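Local coordinates for protein ulvan Lyase-PL25 (Pseudoalteromonas sp. PLSV, PDB 5UAM) that cleaves ulvan, the sulfated cell-wall polysaccharide of green seaweeds, as a polysaccharide lyase of family 25 built on a beta-propeller, at residues Tyr54-Ile66 with Lys95-Asp107. Residues are numbered along the deposited sequence; the frame is centred on the assembly and turned at random.
With PO4 (phosphate ion), chain E.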
loop_
_atom_site.group_PDB
_atom_site.type_symbol
_atom_site.label_atom_id
_atom_site.label_comp_id
_atom_site.label_asym_id
_atom_site.label_seq_id
_atom_site.Cartn_x
_atom_site.Cartn_y
_atom_site.Cartn_z
ATOM N N TYR A 54 11.595 0.686 12.358
ATOM C CA TYR A 54 10.458 1.503 12.727
ATOM C C TYR A 54 9.216 0.924 12.080
ATOM O O TYR A 54 9.248 0.548 10.914
ATOM C CB TYR A 54 10.661 2.937 12.237
ATOM C CG TYR A 54 11.930 3.558 12.774
ATOM C CD1 TYR A 54 13.126 3.439 12.076
ATOM C CD2 TYR A 54 11.945 4.231 13.991
ATOM C CE1 TYR A 54 14.307 4.003 12.564
ATOM C CE2 TYR A 54 13.118 4.787 14.494
ATOM C CZ TYR A 54 14.294 4.664 13.777
ATOM O OH TYR A 54 15.464 5.188 14.254
ATOM N N VAL A 55 8.122 0.867 12.831
ATOM C CA VAL A 55 6.891 0.239 12.364
ATOM C C VAL A 55 5.708 1.131 12.708
ATOM O O VAL A 55 5.683 1.761 13.774
ATOM C CB VAL A 55 6.717 -1.165 12.969
ATOM C CG1 VAL A 55 7.904 -2.066 12.553
ATOM C CG2 VAL A 55 6.592 -1.117 14.491
ATOM N N SER A 56 4.735 1.201 11.798
ATOM C CA SER A 56 3.529 1.988 12.032
ATOM C C SER A 56 2.287 1.229 11.581
ATOM O O SER A 56 2.316 0.426 10.642
ATOM C CB SER A 56 3.594 3.355 11.353
ATOM O OG SER A 56 3.483 3.256 9.943
ATOM N N TYR A 57 1.181 1.504 12.266
ATOM C CA TYR A 57 -0.078 0.804 12.021
ATOM C C TYR A 57 -1.211 1.666 12.582
ATOM O O TYR A 57 -0.989 2.637 13.304
ATOM C CB TYR A 57 -0.082 -0.607 12.669
ATOM C CG TYR A 57 0.005 -0.515 14.170
ATOM C CD1 TYR A 57 1.226 -0.296 14.809
ATOM C CD2 TYR A 57 -1.142 -0.571 14.956
ATOM C CE1 TYR A 57 1.287 -0.126 16.181
ATOM C CE2 TYR A 57 -1.086 -0.413 16.343
ATOM C CZ TYR A 57 0.138 -0.185 16.942
ATOM O OH TYR A 57 0.203 -0.034 18.313
ATOM N N GLN A 58 -2.443 1.279 12.253
ATOM C CA GLN A 58 -3.631 1.998 12.697
ATOM C C GLN A 58 -4.138 1.433 14.024
ATOM O O GLN A 58 -4.477 0.250 14.126
ATOM C CB GLN A 58 -4.684 1.843 11.611
ATOM C CG GLN A 58 -5.995 2.472 11.906
ATOM C CD GLN A 58 -6.960 2.178 10.799
ATOM O OE1 GLN A 58 -6.969 2.853 9.777
ATOM N NE2 GLN A 58 -7.747 1.136 10.965
ATOM N N GLY A 59 -4.207 2.303 15.030
ATOM C CA GLY A 59 -4.619 1.960 16.367
ATOM C C GLY A 59 -5.964 2.559 16.727
ATOM O O GLY A 59 -6.764 2.919 15.855
ATOM N N PRO A 60 -6.249 2.662 18.029
ATOM C CA PRO A 60 -7.557 3.144 18.478
ATOM C C PRO A 60 -7.946 4.460 17.820
ATOM O O PRO A 60 -7.107 5.341 17.583
ATOM C CB PRO A 60 -7.373 3.298 19.990
ATOM C CG PRO A 60 -6.336 2.257 20.327
ATOM C CD PRO A 60 -5.386 2.273 19.153
ATOM N N LYS A 61 -9.237 4.575 17.516
ATOM C CA LYS A 61 -9.816 5.737 16.852
ATOM C C LYS A 61 -9.147 5.995 15.507
ATOM O O LYS A 61 -9.163 7.122 14.988
ATOM C CB LYS A 61 -9.814 6.975 17.761
ATOM C CG LYS A 61 -10.533 6.752 19.113
ATOM C CD LYS A 61 -10.693 8.061 19.867
ATOM N N GLU A 62 -8.577 4.948 14.908
ATOM C CA GLU A 62 -7.892 5.018 13.620
ATOM C C GLU A 62 -6.686 5.963 13.652
ATOM O O GLU A 62 -6.170 6.372 12.600
ATOM C CB GLU A 62 -8.853 5.351 12.466
ATOM C CG GLU A 62 -10.071 4.425 12.421
ATOM C CD GLU A 62 -10.878 4.496 11.142
ATOM O OE1 GLU A 62 -10.275 4.534 10.048
ATOM O OE2 GLU A 62 -12.121 4.455 11.254
ATOM N N ASP A 63 -6.198 6.280 14.849
ATOM C CA ASP A 63 -5.029 7.144 14.944
ATOM C C ASP A 63 -3.772 6.343 14.596
ATOM O O ASP A 63 -3.717 5.127 14.811
ATOM C CB ASP A 63 -4.894 7.710 16.362
ATOM C CG ASP A 63 -6.012 8.670 16.746
ATOM O OD1 ASP A 63 -6.605 9.290 15.831
ATOM O OD2 ASP A 63 -6.282 8.802 17.971
ATOM N N PRO A 64 -2.751 7.006 14.055
ATOM C CA PRO A 64 -1.515 6.305 13.698
ATOM C C PRO A 64 -0.658 6.073 14.933
ATOM O O PRO A 64 -0.443 6.990 15.731
ATOM C CB PRO A 64 -0.832 7.279 12.729
ATOM C CG PRO A 64 -1.294 8.606 13.183
ATOM C CD PRO A 64 -2.730 8.410 13.607
ATOM N N TYR A 65 -0.149 4.845 15.054
ATOM C CA TYR A 65 0.763 4.475 16.128
ATOM C C TYR A 65 2.083 3.991 15.540
ATOM O O TYR A 65 2.122 3.364 14.469
ATOM C CB TYR A 65 0.154 3.382 17.021
ATOM C CG TYR A 65 -0.869 3.942 17.974
ATOM C CD1 TYR A 65 -2.134 4.317 17.523
ATOM C CD2 TYR A 65 -0.553 4.183 19.308
ATOM C CE1 TYR A 65 -3.068 4.874 18.367
ATOM C CE2 TYR A 65 -1.489 4.750 20.173
ATOM C CZ TYR A 65 -2.750 5.084 19.697
ATOM O OH TYR A 65 -3.669 5.654 20.560
ATOM N N ILE A 66 3.169 4.276 16.253
ATOM C CA ILE A 66 4.509 3.973 15.772
ATOM C C ILE A 66 5.323 3.355 16.904
ATOM O O ILE A 66 5.254 3.790 18.055
ATOM C CB ILE A 66 5.200 5.216 15.190
ATOM C CG1 ILE A 66 6.594 4.867 14.712
ATOM C CG2 ILE A 66 5.217 6.319 16.182
ATOM C CD1 ILE A 66 7.225 5.952 13.835
ATOM N N LYS A 95 -18.144 1.429 10.837
ATOM C CA LYS A 95 -17.481 1.497 12.136
ATOM C C LYS A 95 -16.031 1.939 11.988
ATOM O O LYS A 95 -15.576 2.850 12.694
ATOM C CB LYS A 95 -17.560 0.169 12.886
ATOM C CG LYS A 95 -16.993 0.259 14.297
ATOM C CD LYS A 95 -17.119 -1.054 15.070
ATOM C CE LYS A 95 -16.402 -0.976 16.424
ATOM N NZ LYS A 95 -16.204 -2.320 17.073
ATOM N N PHE A 96 -15.281 1.298 11.086
ATOM C CA PHE A 96 -13.892 1.666 10.827
ATOM C C PHE A 96 -13.694 1.918 9.340
ATOM O O PHE A 96 -14.129 1.126 8.498
ATOM C CB PHE A 96 -12.901 0.603 11.311
ATOM C CG PHE A 96 -12.839 0.492 12.810
ATOM C CD1 PHE A 96 -12.312 1.522 13.572
ATOM C CD2 PHE A 96 -13.348 -0.616 13.461
ATOM C CE1 PHE A 96 -12.293 1.450 14.945
ATOM C CE2 PHE A 96 -13.316 -0.692 14.841
ATOM C CZ PHE A 96 -12.785 0.336 15.577
ATOM N N ASP A 97 -13.036 3.030 9.028
ATOM C CA ASP A 97 -12.840 3.455 7.650
ATOM C C ASP A 97 -11.597 2.821 7.038
ATOM O O ASP A 97 -11.668 2.263 5.937
ATOM C CB ASP A 97 -12.756 4.983 7.594
ATOM C CG ASP A 97 -12.504 5.496 6.195
ATOM O OD1 ASP A 97 -11.410 5.248 5.658
ATOM O OD2 ASP A 97 -13.416 6.155 5.646
ATOM N N ASN A 98 -10.470 2.884 7.747
ATOM C CA ASN A 98 -9.209 2.216 7.445
ATOM C C ASN A 98 -8.377 2.901 6.380
ATOM O O ASN A 98 -7.212 2.529 6.209
ATOM C CB ASN A 98 -9.376 0.739 7.050
ATOM C CG ASN A 98 -10.113 -0.058 8.072
ATOM O OD1 ASN A 98 -9.800 0.003 9.264
ATOM N ND2 ASN A 98 -11.119 -0.786 7.633
ATOM N N HIS A 99 -8.893 3.891 5.666
ATOM C CA HIS A 99 -8.140 4.421 4.536
ATOM C C HIS A 99 -7.037 5.387 4.934
ATOM O O HIS A 99 -6.228 5.779 4.069
ATOM C CB HIS A 99 -9.069 5.116 3.562
ATOM C CG HIS A 99 -9.915 4.188 2.765
ATOM N ND1 HIS A 99 -10.907 3.411 3.327
ATOM C CD2 HIS A 99 -9.914 3.903 1.443
ATOM C CE1 HIS A 99 -11.489 2.696 2.380
ATOM N NE2 HIS A 99 -10.915 2.985 1.223
ATOM N N GLY A 100 -6.976 5.753 6.203
ATOM C CA GLY A 100 -5.979 6.665 6.701
ATOM C C GLY A 100 -4.944 6.027 7.597
ATOM O O GLY A 100 -4.242 6.735 8.320
ATOM N N LYS A 101 -4.830 4.700 7.556
ATOM C CA LYS A 101 -3.741 4.037 8.258
ATOM C C LYS A 101 -2.417 4.625 7.766
ATOM O O LYS A 101 -2.344 5.141 6.646
ATOM C CB LYS A 101 -3.814 2.521 8.048
ATOM C CG LYS A 101 -3.485 2.094 6.627
ATOM C CD LYS A 101 -3.568 0.586 6.430
ATOM C CE LYS A 101 -4.973 0.030 6.303
ATOM N NZ LYS A 101 -5.653 0.505 5.051
ATOM N N PRO A 102 -1.366 4.596 8.586
ATOM C CA PRO A 102 -0.203 5.454 8.333
ATOM C C PRO A 102 0.774 4.918 7.295
ATOM O O PRO A 102 0.961 3.713 7.112
ATOM C CB PRO A 102 0.491 5.521 9.699
ATOM C CG PRO A 102 0.087 4.236 10.360
ATOM C CD PRO A 102 -1.321 4.005 9.939
ATOM N N THR A 103 1.458 5.883 6.677
ATOM C CA THR A 103 2.590 5.701 5.786
ATOM C C THR A 103 3.757 6.487 6.367
ATOM O O THR A 103 3.581 7.633 6.797
ATOM C CB THR A 103 2.224 6.259 4.418
ATOM O OG1 THR A 103 1.164 5.447 3.908
ATOM C CG2 THR A 103 3.394 6.260 3.484
ATOM N N MET A 104 4.943 5.879 6.386
ATOM C CA MET A 104 6.123 6.433 7.047
ATOM C C MET A 104 7.219 6.826 6.060
ATOM O O MET A 104 7.373 6.220 5.004
ATOM C CB MET A 104 6.716 5.369 7.992
ATOM C CG MET A 104 7.805 5.867 8.892
ATOM S SD MET A 104 8.557 4.444 9.768
ATOM C CE MET A 104 7.153 3.863 10.693
ATOM N N LEU A 105 8.011 7.840 6.434
ATOM C CA LEU A 105 9.216 8.227 5.714
ATOM C C LEU A 105 10.207 8.841 6.700
ATOM O O LEU A 105 9.814 9.652 7.545
ATOM C CB LEU A 105 8.870 9.232 4.597
ATOM C CG LEU A 105 10.018 9.699 3.706
ATOM C CD1 LEU A 105 9.511 9.956 2.304
ATOM C CD2 LEU A 105 10.671 10.973 4.260
ATOM N N ILE A 106 11.487 8.504 6.567
ATOM C CA ILE A 106 12.547 9.126 7.372
ATOM C C ILE A 106 13.319 10.082 6.470
ATOM O O ILE A 106 13.862 9.659 5.441
ATOM C CB ILE A 106 13.496 8.093 8.004
ATOM C CG1 ILE A 106 12.702 7.108 8.847
ATOM C CG2 ILE A 106 14.595 8.816 8.815
ATOM C CD1 ILE A 106 13.562 5.996 9.465
ATOM N N ASP A 107 13.354 11.366 6.820
ATOM C CA ASP A 107 14.016 12.342 5.965
ATOM C C ASP A 107 15.530 12.354 6.197
ATOM O O ASP A 107 16.059 11.694 7.095
ATOM C CB ASP A 107 13.334 13.716 6.042
ATOM C CG ASP A 107 13.601 14.474 7.316
ATOM O OD1 ASP A 107 14.643 14.267 7.976
ATOM O OD2 ASP A 107 12.735 15.323 7.664
HETATM P P PO4 E . -12.258 3.613 -1.974
HETATM O O1 PO4 E . -13.703 3.342 -2.342
HETATM O O2 PO4 E . -11.412 3.622 -3.181
HETATM O O3 PO4 E . -11.860 2.474 -1.066
HETATM O O4 PO4 E . -12.199 4.973 -1.286
HETATM O O HOH W 1 0.464 1.247 8.355
HETATM O O HOH W 2 -7.980 5.105 8.818
HETATM O O HOH W 3 -3.709 6.186 11.116
HETATM O O HOH W 4 -13.788 4.750 13.419
#
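E62 turns its CG anti to its carbonyl carbon (chi1 -52°) and stays extended beyond it, carrying the carboxylate to the backbone of D97 and N98; Q58, with CG anti to the backbone N, sends its amide to the N98 side chain. The carboxylate takes two nearly straight bonds, D97 N to E62 OE2 and N98 N to E62 OE1, each 2.8 Å with an N-H...O angle of 172°. Both donors lie out of the carboxylate plane, the first on the syn side. Q58 NE2 meets N98 OD1 at 2.9 Å on a lone pair in the carbonyl plane, and the two amides are nearly coplanar. One water joins Q58 OE1, E62 OE1 and G100 N, tying both side chains to the N98-K101 type I turn. Were E62 replaced by alanine, the amides of D97 and N98 would probably lose their acceptor and the loop be free to shift.

Beyond the turn the contact is apolar, between two four-stranded antiparallel propeller sheets: the axes of strands 54-58 and 103-106 come within 7.5 Å, their N-to-C directions 155° apart. P102 lays its ring against the Y57 backbone, P102 CG 3.5 Å from Y57 N, while P102 CB touches P64 CB at 3.7 Å. M104 CE reaches S56 CB at 3.7 Å, and M104 SD lies 3.6 Å from Y54 CB.

D97 OD1 accepts from H99 N in an Asx turn, D97 OD2 from H135 NE2 and H119 ND1. H99 ND1 donates to D97 O at 3.0 Å, consistent with holding the ring of this probable proton donor so that NE2 faces the bound phosphate, also bound by H119, R180, H184 and Y222. By gripping D97 and N98, E62 probably acts as a second-shell anchor for the loop carrying H99 and the likely substrate-binding N98 and K101.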